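Long-range contacts in Dye-decolorizing peroxidase Tfu_3078 (Thermobifida fusca, PDB 5FW4), which uses hydrogen peroxide and a non-covalently bound heme b to oxidise many compounds, with high reactivity towards anthraquinone dyes, though its physiological substrate is not known: residues E169-D174 against L393-D398; W215-F220 against Y357-G362; R280-L285 against I404-S409. All coordinates share one frame; numbering follows the deposited sequence.

Interaction 1 (E169-D174 against L393-D398)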
# COMPACT_ATOMS: atom_id res chain seq x y z
N GLU A 169 -22.96 -19.73 0.89
CA GLU A 169 -23.08 -18.69 1.90
C GLU A 169 -22.70 -19.29 3.24
O GLU A 169 -23.07 -20.43 3.53
CB GLU A 169 -24.52 -18.16 1.99
CG GLU A 169 -25.00 -17.43 0.74
CD GLU A 169 -26.30 -16.68 0.96
OE1 GLU A 169 -27.15 -17.14 1.76
OE2 GLU A 169 -26.46 -15.62 0.32
N PHE A 170 -21.94 -18.54 4.04
CA PHE A 170 -21.56 -18.98 5.39
C PHE A 170 -22.27 -18.11 6.38
O PHE A 170 -22.57 -16.94 6.10
CB PHE A 170 -20.05 -18.93 5.60
CG PHE A 170 -19.25 -19.82 4.68
CD1 PHE A 170 -19.13 -21.17 4.94
CD2 PHE A 170 -18.63 -19.32 3.52
CE1 PHE A 170 -18.40 -22.00 4.11
CE2 PHE A 170 -17.89 -20.15 2.69
CZ PHE A 170 -17.79 -21.50 2.97
N SER A 171 -22.52 -18.65 7.58
CA SER A 171 -23.36 -17.99 8.56
C SER A 171 -22.73 -16.69 9.10
O SER A 171 -23.44 -15.85 9.64
CB SER A 171 -23.71 -18.96 9.70
OG SER A 171 -22.54 -19.39 10.37
N THR A 172 -21.42 -16.55 9.00
CA THR A 172 -20.73 -15.35 9.48
C THR A 172 -20.47 -14.35 8.34
O THR A 172 -19.83 -13.33 8.55
CB THR A 172 -19.37 -15.70 10.10
OG1 THR A 172 -18.59 -16.49 9.18
CG2 THR A 172 -19.59 -16.46 11.44
N ASP A 173 -20.95 -14.66 7.14
CA ASP A 173 -20.71 -13.79 5.98
C ASP A 173 -21.14 -12.32 6.23
O ASP A 173 -22.16 -12.05 6.84
CB ASP A 173 -21.43 -14.35 4.75
CG ASP A 173 -20.67 -15.50 4.05
OD1 ASP A 173 -19.53 -15.85 4.39
OD2 ASP A 173 -21.24 -16.08 3.13
N ASP A 174 -20.41 -11.36 5.67
CA ASP A 174 -20.79 -9.95 5.76
C ASP A 174 -20.29 -9.29 4.48
O ASP A 174 -19.69 -8.24 4.50
CB ASP A 174 -20.11 -9.32 6.97
CG ASP A 174 -20.67 -7.96 7.35
OD1 ASP A 174 -21.81 -7.61 7.00
OD2 ASP A 174 -19.95 -7.21 8.02
N LEU A 393 -15.64 -23.16 10.97
CA LEU A 393 -15.26 -21.96 11.71
C LEU A 393 -16.47 -21.09 11.92
O LEU A 393 -16.65 -20.55 12.99
CB LEU A 393 -14.19 -21.14 11.00
CG LEU A 393 -12.82 -21.73 10.73
CD1 LEU A 393 -11.91 -20.71 10.05
CD2 LEU A 393 -12.15 -22.27 12.00
N ALA A 394 -17.25 -20.91 10.86
CA ALA A 394 -18.53 -20.20 10.93
C ALA A 394 -19.51 -20.81 11.95
O ALA A 394 -20.03 -20.11 12.81
CB ALA A 394 -19.20 -20.21 9.58
N ASP A 395 -19.82 -22.08 11.79
CA ASP A 395 -20.89 -22.71 12.58
C ASP A 395 -20.45 -23.16 13.97
O ASP A 395 -21.28 -23.28 14.87
CB ASP A 395 -21.45 -23.93 11.86
CG ASP A 395 -22.08 -23.59 10.51
OD1 ASP A 395 -22.48 -22.42 10.33
OD2 ASP A 395 -22.19 -24.52 9.67
N GLN A 396 -19.18 -23.47 14.14
CA GLN A 396 -18.74 -24.04 15.43
C GLN A 396 -18.18 -22.96 16.36
O GLN A 396 -17.64 -23.25 17.43
CB GLN A 396 -17.76 -25.19 15.23
CG GLN A 396 -18.39 -26.39 14.53
CD GLN A 396 -17.44 -27.57 14.41
OE1 GLN A 396 -17.27 -28.14 13.33
NE2 GLN A 396 -16.83 -27.95 15.51
N GLY A 397 -18.32 -21.71 15.95
CA GLY A 397 -18.04 -20.58 16.81
C GLY A 397 -16.56 -20.38 17.08
O GLY A 397 -16.15 -20.20 18.24
N ASP A 398 -15.76 -20.33 16.01
CA ASP A 398 -14.35 -19.96 16.14
C ASP A 398 -14.27 -18.75 17.02
O ASP A 398 -15.06 -17.81 16.84
CB ASP A 398 -13.80 -19.57 14.76
CG ASP A 398 -12.30 -19.47 14.71
OD1 ASP A 398 -11.61 -19.40 15.75
OD2 ASP A 398 -11.80 -19.45 13.58
O HOH W 1 -22.01 -21.50 7.54
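S171 sets OG between its backbone N and carbonyl carbon (chi1 62°), while D395 places CG opposite its carbonyl carbon and beside its backbone N (chi1 -62°). The two ends meet: S171 OG donates to D395 OD1 at 3.0 Å, nearly along the C-O axis of the acceptor. A water lies beside this bond. It accepts from S171 N and donates to D395 OD1, so OD1 takes two hydrogen bonds.

Next to the polar pair, the A394 methyl fits against the turn. Its CB is 3.5 Å from S171 OG and 3.8 Å from T172 OG1. T172 CG2 lies 3.9 Å from A394 CA. A glycine in place of T172 would probably leave A394 with a gap on this side and the turn less firmly seated on the helix.

F170 to D173 form a type I beta turn. D173 OD2 closes it again by accepting from F170 N at 2.7 Å.

The turn belongs to the long loop before strand 184-190 and meets the C-terminal end of helix 386-395. The F170 side chain packs on I387, Q390 and R391 of that helix. Beyond, L393 touches the heme, and D398 OD2 bonds ND1 of H338, the inferred proximal ligand on helix 338-342.

Interaction 2 (W215-F220 against Y357-G362)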
# COMPACT_ATOMS: atom_id res chain seq x y z
N TRP A 215 -13.18 -5.41 -8.85
CA TRP A 215 -12.62 -4.97 -7.57
C TRP A 215 -11.16 -5.30 -7.53
O TRP A 215 -10.69 -6.20 -8.21
CB TRP A 215 -13.35 -5.61 -6.37
CG TRP A 215 -13.31 -7.10 -6.34
CD1 TRP A 215 -14.25 -7.95 -6.83
CD2 TRP A 215 -12.28 -7.92 -5.78
NE1 TRP A 215 -13.87 -9.25 -6.62
CE2 TRP A 215 -12.67 -9.26 -5.97
CE3 TRP A 215 -11.08 -7.66 -5.11
CZ2 TRP A 215 -11.89 -10.33 -5.54
CZ3 TRP A 215 -10.31 -8.71 -4.67
CH2 TRP A 215 -10.71 -10.04 -4.90
N SER A 216 -10.44 -4.57 -6.71
CA SER A 216 -9.03 -4.91 -6.48
C SER A 216 -8.59 -4.56 -5.08
O SER A 216 -9.14 -3.66 -4.47
CB SER A 216 -8.10 -4.13 -7.41
OG SER A 216 -8.21 -2.77 -7.12
N LEU A 217 -7.51 -5.20 -4.64
CA LEU A 217 -6.92 -4.93 -3.33
C LEU A 217 -5.44 -5.23 -3.34
O LEU A 217 -5.00 -6.29 -3.73
CB LEU A 217 -7.66 -5.74 -2.25
CG LEU A 217 -7.25 -5.39 -0.81
CD1 LEU A 217 -7.47 -3.95 -0.41
CD2 LEU A 217 -8.01 -6.28 0.16
N ARG A 218 -4.66 -4.26 -2.90
CA ARG A 218 -3.24 -4.42 -2.69
C ARG A 218 -3.00 -4.98 -1.22
O ARG A 218 -3.67 -4.53 -0.30
CB ARG A 218 -2.61 -3.07 -2.81
CG ARG A 218 -2.73 -2.51 -4.24
CD ARG A 218 -2.10 -1.15 -4.24
NE ARG A 218 -0.68 -1.20 -4.14
CZ ARG A 218 0.05 -0.54 -3.25
NH1 ARG A 218 -0.52 0.18 -2.30
NH2 ARG A 218 1.35 -0.68 -3.25
N GLY A 219 -2.00 -5.85 -1.04
CA GLY A 219 -1.58 -6.35 0.29
C GLY A 219 -0.07 -6.40 0.42
O GLY A 219 0.69 -6.15 -0.54
N PHE A 220 0.41 -6.67 1.62
CA PHE A 220 1.82 -6.64 1.89
C PHE A 220 2.13 -7.60 2.99
O PHE A 220 1.22 -7.94 3.74
CB PHE A 220 2.32 -5.23 2.29
CG PHE A 220 1.63 -4.61 3.47
CD1 PHE A 220 2.08 -4.89 4.79
CD2 PHE A 220 0.48 -3.85 3.31
CE1 PHE A 220 1.43 -4.29 5.86
CE2 PHE A 220 -0.17 -3.26 4.36
CZ PHE A 220 0.29 -3.54 5.69
N TYR A 357 -1.95 -12.02 2.49
CA TYR A 357 -1.28 -10.75 2.66
C TYR A 357 -2.10 -9.85 3.59
O TYR A 357 -3.35 -9.84 3.54
CB TYR A 357 -1.09 -10.06 1.27
CG TYR A 357 0.00 -10.72 0.46
CD1 TYR A 357 -0.22 -11.94 -0.19
CD2 TYR A 357 1.29 -10.20 0.44
CE1 TYR A 357 0.80 -12.59 -0.88
CE2 TYR A 357 2.31 -10.85 -0.23
CZ TYR A 357 2.06 -12.04 -0.90
OH TYR A 357 3.08 -12.69 -1.53
N SER A 358 -1.42 -9.03 4.37
CA SER A 358 -2.07 -7.95 5.05
C SER A 358 -2.47 -6.85 4.15
O SER A 358 -1.87 -6.70 3.08
CB SER A 358 -1.15 -7.36 6.11
OG SER A 358 -0.93 -8.35 7.11
N TYR A 359 -3.49 -6.11 4.56
CA TYR A 359 -3.96 -4.89 3.89
C TYR A 359 -4.24 -3.84 4.90
O TYR A 359 -4.67 -4.14 6.08
CB TYR A 359 -5.17 -5.12 2.98
CG TYR A 359 -6.51 -5.37 3.62
CD1 TYR A 359 -7.36 -4.34 3.92
CD2 TYR A 359 -6.95 -6.67 3.87
CE1 TYR A 359 -8.63 -4.56 4.43
CE2 TYR A 359 -8.19 -6.93 4.41
CZ TYR A 359 -9.03 -5.87 4.73
OH TYR A 359 -10.27 -6.10 5.28
N ASP A 360 -3.92 -2.62 4.50
CA ASP A 360 -4.14 -1.41 5.26
C ASP A 360 -4.71 -0.37 4.33
O ASP A 360 -4.03 0.14 3.41
CB ASP A 360 -2.86 -0.94 5.92
CG ASP A 360 -3.06 0.25 6.89
OD1 ASP A 360 -4.07 1.00 6.78
OD2 ASP A 360 -2.14 0.50 7.71
N GLN A 361 -6.00 -0.11 4.53
CA GLN A 361 -6.75 0.83 3.75
C GLN A 361 -7.23 1.98 4.61
O GLN A 361 -8.27 2.60 4.36
CB GLN A 361 -7.89 0.12 2.99
CG GLN A 361 -7.37 -0.86 1.93
CD GLN A 361 -6.73 -0.17 0.72
OE1 GLN A 361 -5.59 -0.44 0.37
NE2 GLN A 361 -7.45 0.72 0.13
N GLY A 362 -6.48 2.27 5.67
CA GLY A 362 -6.82 3.40 6.54
C GLY A 362 -8.15 3.22 7.31
O GLY A 362 -8.35 2.24 8.05
O HOH W 2 -3.51 -2.38 1.53
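F220 meets S358 and D360 with its ring, although its CB points away from their strand. The CG atom sits between the backbone N and the carbonyl carbon (chi1 56°), and this swings the ring back across the contact. S358 CB lies over one ring face, 4.2 Å from the F220 centroid, as a CH-pi contact. D360 CB comes in at the ring edge, 3.9 Å from F220 CE2. The D360 carboxylate itself turns elsewhere: it accepts from G362 N in an Asx turn and pairs with R369.

F220 and S358 also form a single antiparallel bridge, a hydrogen-bonded pair. S358 N to F220 O is weak, and the return bond from F220 N ends on an oxygen whose position is less sure. The strands lie at 118° to each other, and the pairing stops at this one bridge. A water links the strands beside it: it donates to R218 O at 2.8 Å and accepts from D360 N.

Each strand is an outermost one of a four-stranded antiparallel sheet. The two sheets belong to the two ferredoxin-like halves of the DyP fold, and they approach each other here.

L217 touches the other strand with both methyls. CD2 lies over the Y359 ring face, 4.1 Å from its centroid. CD1 rests 3.9 Å from Q361 CG. R218 of the second subunit also packs on F220.

Interaction 3 (R280-L285 against I404-S409). With HEM (protoporphyrin IX containing Fe), chain C.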
# COMPACT_ATOMS: atom_id res chain seq x y z
N ARG A 280 -10.54 -14.16 0.16
CA ARG A 280 -11.46 -13.49 1.06
C ARG A 280 -10.79 -12.22 1.58
O ARG A 280 -9.63 -12.25 2.02
CB ARG A 280 -11.83 -14.45 2.23
CG ARG A 280 -12.39 -15.81 1.81
CD ARG A 280 -13.85 -15.73 1.36
NE ARG A 280 -14.76 -15.73 2.52
CZ ARG A 280 -16.05 -16.03 2.51
NH1 ARG A 280 -16.68 -16.38 1.41
NH2 ARG A 280 -16.72 -16.01 3.67
N ARG A 281 -11.51 -11.12 1.52
CA ARG A 281 -11.07 -9.89 2.14
C ARG A 281 -11.65 -9.94 3.56
O ARG A 281 -12.84 -9.87 3.73
CB ARG A 281 -11.61 -8.68 1.41
CG ARG A 281 -11.13 -7.36 1.98
CD ARG A 281 -11.86 -6.23 1.33
NE ARG A 281 -11.59 -4.92 1.91
CZ ARG A 281 -11.40 -3.82 1.22
NH1 ARG A 281 -11.42 -3.86 -0.11
NH2 ARG A 281 -11.17 -2.67 1.84
N ILE A 282 -10.78 -10.04 4.53
CA ILE A 282 -11.24 -10.21 5.96
C ILE A 282 -10.78 -9.04 6.78
O ILE A 282 -9.59 -8.91 7.07
CB ILE A 282 -10.67 -11.45 6.58
CG1 ILE A 282 -10.76 -12.63 5.66
CG2 ILE A 282 -11.36 -11.73 7.92
CD1 ILE A 282 -12.13 -12.96 5.32
N ARG A 283 -11.71 -8.19 7.17
CA ARG A 283 -11.42 -7.04 7.98
C ARG A 283 -11.14 -7.53 9.41
O ARG A 283 -11.82 -8.42 9.87
CB ARG A 283 -12.61 -6.10 7.98
CG ARG A 283 -12.37 -4.79 8.75
CD ARG A 283 -13.46 -3.74 8.66
NE ARG A 283 -14.81 -4.17 9.00
CZ ARG A 283 -15.37 -4.11 10.21
NH1 ARG A 283 -14.71 -3.62 11.25
NH2 ARG A 283 -16.64 -4.50 10.35
N MET A 284 -10.11 -6.95 10.02
CA MET A 284 -9.73 -7.21 11.45
C MET A 284 -10.27 -6.11 12.35
O MET A 284 -10.09 -4.93 12.09
CB MET A 284 -8.22 -7.32 11.58
CG MET A 284 -7.65 -8.55 10.93
SD MET A 284 -5.92 -8.53 10.97
CE MET A 284 -5.45 -10.13 10.52
N LEU A 285 -10.92 -6.48 13.47
CA LEU A 285 -11.38 -5.47 14.44
C LEU A 285 -10.25 -5.17 15.40
O LEU A 285 -10.19 -5.68 16.55
CB LEU A 285 -12.63 -5.98 15.23
CG LEU A 285 -14.01 -5.72 14.58
CD1 LEU A 285 -14.07 -6.26 13.15
CD2 LEU A 285 -15.19 -6.24 15.41
N ILE A 404 -13.15 -10.60 13.42
CA ILE A 404 -13.03 -10.53 11.95
C ILE A 404 -14.37 -10.44 11.25
O ILE A 404 -15.38 -10.92 11.76
CB ILE A 404 -12.29 -11.76 11.36
CG1 ILE A 404 -13.15 -13.03 11.44
CG2 ILE A 404 -10.90 -11.87 11.94
CD1 ILE A 404 -12.47 -14.31 11.02
N ARG A 405 -14.37 -9.87 10.03
CA ARG A 405 -15.56 -9.81 9.22
C ARG A 405 -15.20 -10.16 7.81
O ARG A 405 -14.39 -9.45 7.23
CB ARG A 405 -16.17 -8.40 9.27
CG ARG A 405 -16.71 -8.00 10.62
CD ARG A 405 -17.91 -8.83 11.03
NE ARG A 405 -18.48 -8.37 12.30
CZ ARG A 405 -18.21 -8.86 13.52
NH1 ARG A 405 -17.33 -9.84 13.71
NH2 ARG A 405 -18.81 -8.32 14.56
N HIS A 406 -15.79 -11.22 7.27
CA HIS A 406 -15.60 -11.54 5.86
C HIS A 406 -16.37 -10.56 4.95
O HIS A 406 -17.59 -10.64 4.83
CB HIS A 406 -16.05 -12.98 5.61
CG HIS A 406 -15.11 -14.03 6.14
ND1 HIS A 406 -14.28 -14.75 5.33
CD2 HIS A 406 -14.88 -14.47 7.40
CE1 HIS A 406 -13.57 -15.60 6.05
NE2 HIS A 406 -13.93 -15.46 7.31
N GLU A 407 -15.66 -9.69 4.24
CA GLU A 407 -16.33 -8.65 3.43
C GLU A 407 -16.19 -8.78 1.90
O GLU A 407 -16.96 -8.18 1.16
CB GLU A 407 -15.82 -7.26 3.85
CG GLU A 407 -16.15 -6.91 5.30
CD GLU A 407 -15.66 -5.54 5.70
OE1 GLU A 407 -14.73 -5.00 5.09
OE2 GLU A 407 -16.22 -4.98 6.64
N GLY A 408 -15.23 -9.55 1.44
CA GLY A 408 -15.05 -9.79 0.00
C GLY A 408 -14.81 -11.28 -0.17
O GLY A 408 -14.24 -11.91 0.71
N SER A 409 -15.23 -11.82 -1.30
CA SER A 409 -15.04 -13.22 -1.60
C SER A 409 -15.02 -13.49 -3.10
O SER A 409 -15.80 -12.91 -3.85
CB SER A 409 -16.16 -14.05 -1.00
OG SER A 409 -15.93 -15.45 -1.21
CHA HEM C . -4.00 -21.37 11.02
CHB HEM C . -4.89 -16.64 11.56
CHC HEM C . -8.72 -17.10 8.64
CHD HEM C . -7.66 -21.77 7.89
C1A HEM C . -3.92 -20.05 11.40
C2A HEM C . -2.96 -19.56 12.31
C3A HEM C . -3.23 -18.24 12.47
C4A HEM C . -4.33 -17.91 11.67
CMA HEM C . -2.48 -17.27 13.31
CAA HEM C . -1.89 -20.35 13.00
CBA HEM C . -0.56 -20.38 12.25
CGA HEM C . -0.65 -21.23 11.02
O1A HEM C . -0.68 -20.65 9.90
O2A HEM C . -0.68 -22.48 11.12
C1B HEM C . -6.04 -16.37 10.79
C2B HEM C . -6.64 -15.09 10.70
C3B HEM C . -7.72 -15.19 9.88
C4B HEM C . -7.75 -16.60 9.46
CMB HEM C . -6.13 -13.85 11.38
CAB HEM C . -8.67 -14.19 9.38
CBB HEM C . -8.50 -12.87 9.52
C1C HEM C . -8.78 -18.40 8.18
C2C HEM C . -9.72 -18.87 7.30
C3C HEM C . -9.40 -20.20 7.07
C4C HEM C . -8.26 -20.52 7.84
CMC HEM C . -10.82 -18.00 6.75
CAC HEM C . -10.05 -21.26 6.30
CBC HEM C . -11.30 -21.21 5.96
C1D HEM C . -6.55 -21.98 8.72
C2D HEM C . -5.93 -23.31 8.81
C3D HEM C . -4.91 -23.19 9.69
C4D HEM C . -4.94 -21.80 10.14
CMD HEM C . -6.30 -24.57 8.05
CAD HEM C . -3.95 -24.29 10.10
CBD HEM C . -4.62 -25.15 11.17
CGD HEM C . -3.76 -26.35 11.50
O1D HEM C . -3.74 -27.37 10.78
O2D HEM C . -3.05 -26.31 12.53
NA HEM C . -4.77 -19.02 11.02
NB HEM C . -6.73 -17.23 10.04
NC HEM C . -7.93 -19.41 8.53
ND HEM C . -5.94 -21.08 9.53
FE HEM C . -6.35 -19.25 9.83
O HOH W 3 -12.09 -4.55 4.47
O HOH W 4 -18.28 -5.07 8.25
O HOH W 5 -18.48 -5.18 12.55
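I282 and I404 run alongside each other toward the heme, with I282 CG2 3.6 Å from I404 CB. Both reach it: I282 CG2 is 3.5 Å from the vinyl atom CBB, and I404 CG2 touches the same atom. H406 joins this tightly packed face, the edge of its ring turned to the heme methyl CMC. R280 bends at chi2 and chi3 (-77° and -82°), which curls its guanidinium back to the other strand. There R280 NH1 donates to S409 OG at 2.9 Å. R280 NE donates to H406 ND1, a less certain bond because ND1 sits too close to a neighbour.

The face with R283 and R405 is looser and more watery. R283 NE reaches E407 OE2 at 2.9 Å in a salt bridge, straight in the guanidinium plane but above that of the carboxylate. One water links R283 NH2 to E407 OE2. Another takes a bond from R283 NH2 and a weak one from R405 NE. L285 CD2 lies over one face of the R405 guanidinium, near its rim.

Antiparallel pairing joins the strands, with a classic bulge where E407 N and, weakly, G408 N share R281 O. Such a sheet, lined on one face by heme-contacting side chains, forms a wall of the heme pocket in the C-terminal domain of DyP-type peroxidases.

In the fold
Interactions 2 and 3 are buried, while interaction 1 is partly exposed and farther from the chain centre. Interaction 3 lies within one sheet and has a ladder of backbone bonds interrupted by one bulge. Interaction 2 joins the edges of two sheets, so a single bridge and side-chain packing replace a ladder. Interaction 1 sets a loop turn on a helix end, with one direct hydrogen bond and a water. Interactions 1 and 2 each join the N-terminal to the C-terminal half of the peroxidase; interaction 3 stays in the latter. Interaction 3 touches both others: R280 NH2 forms a salt bridge with D173 of interaction 1, and R281 packs on L217 and Y359 of interaction 2. Interactions 1 and 2 do not touch.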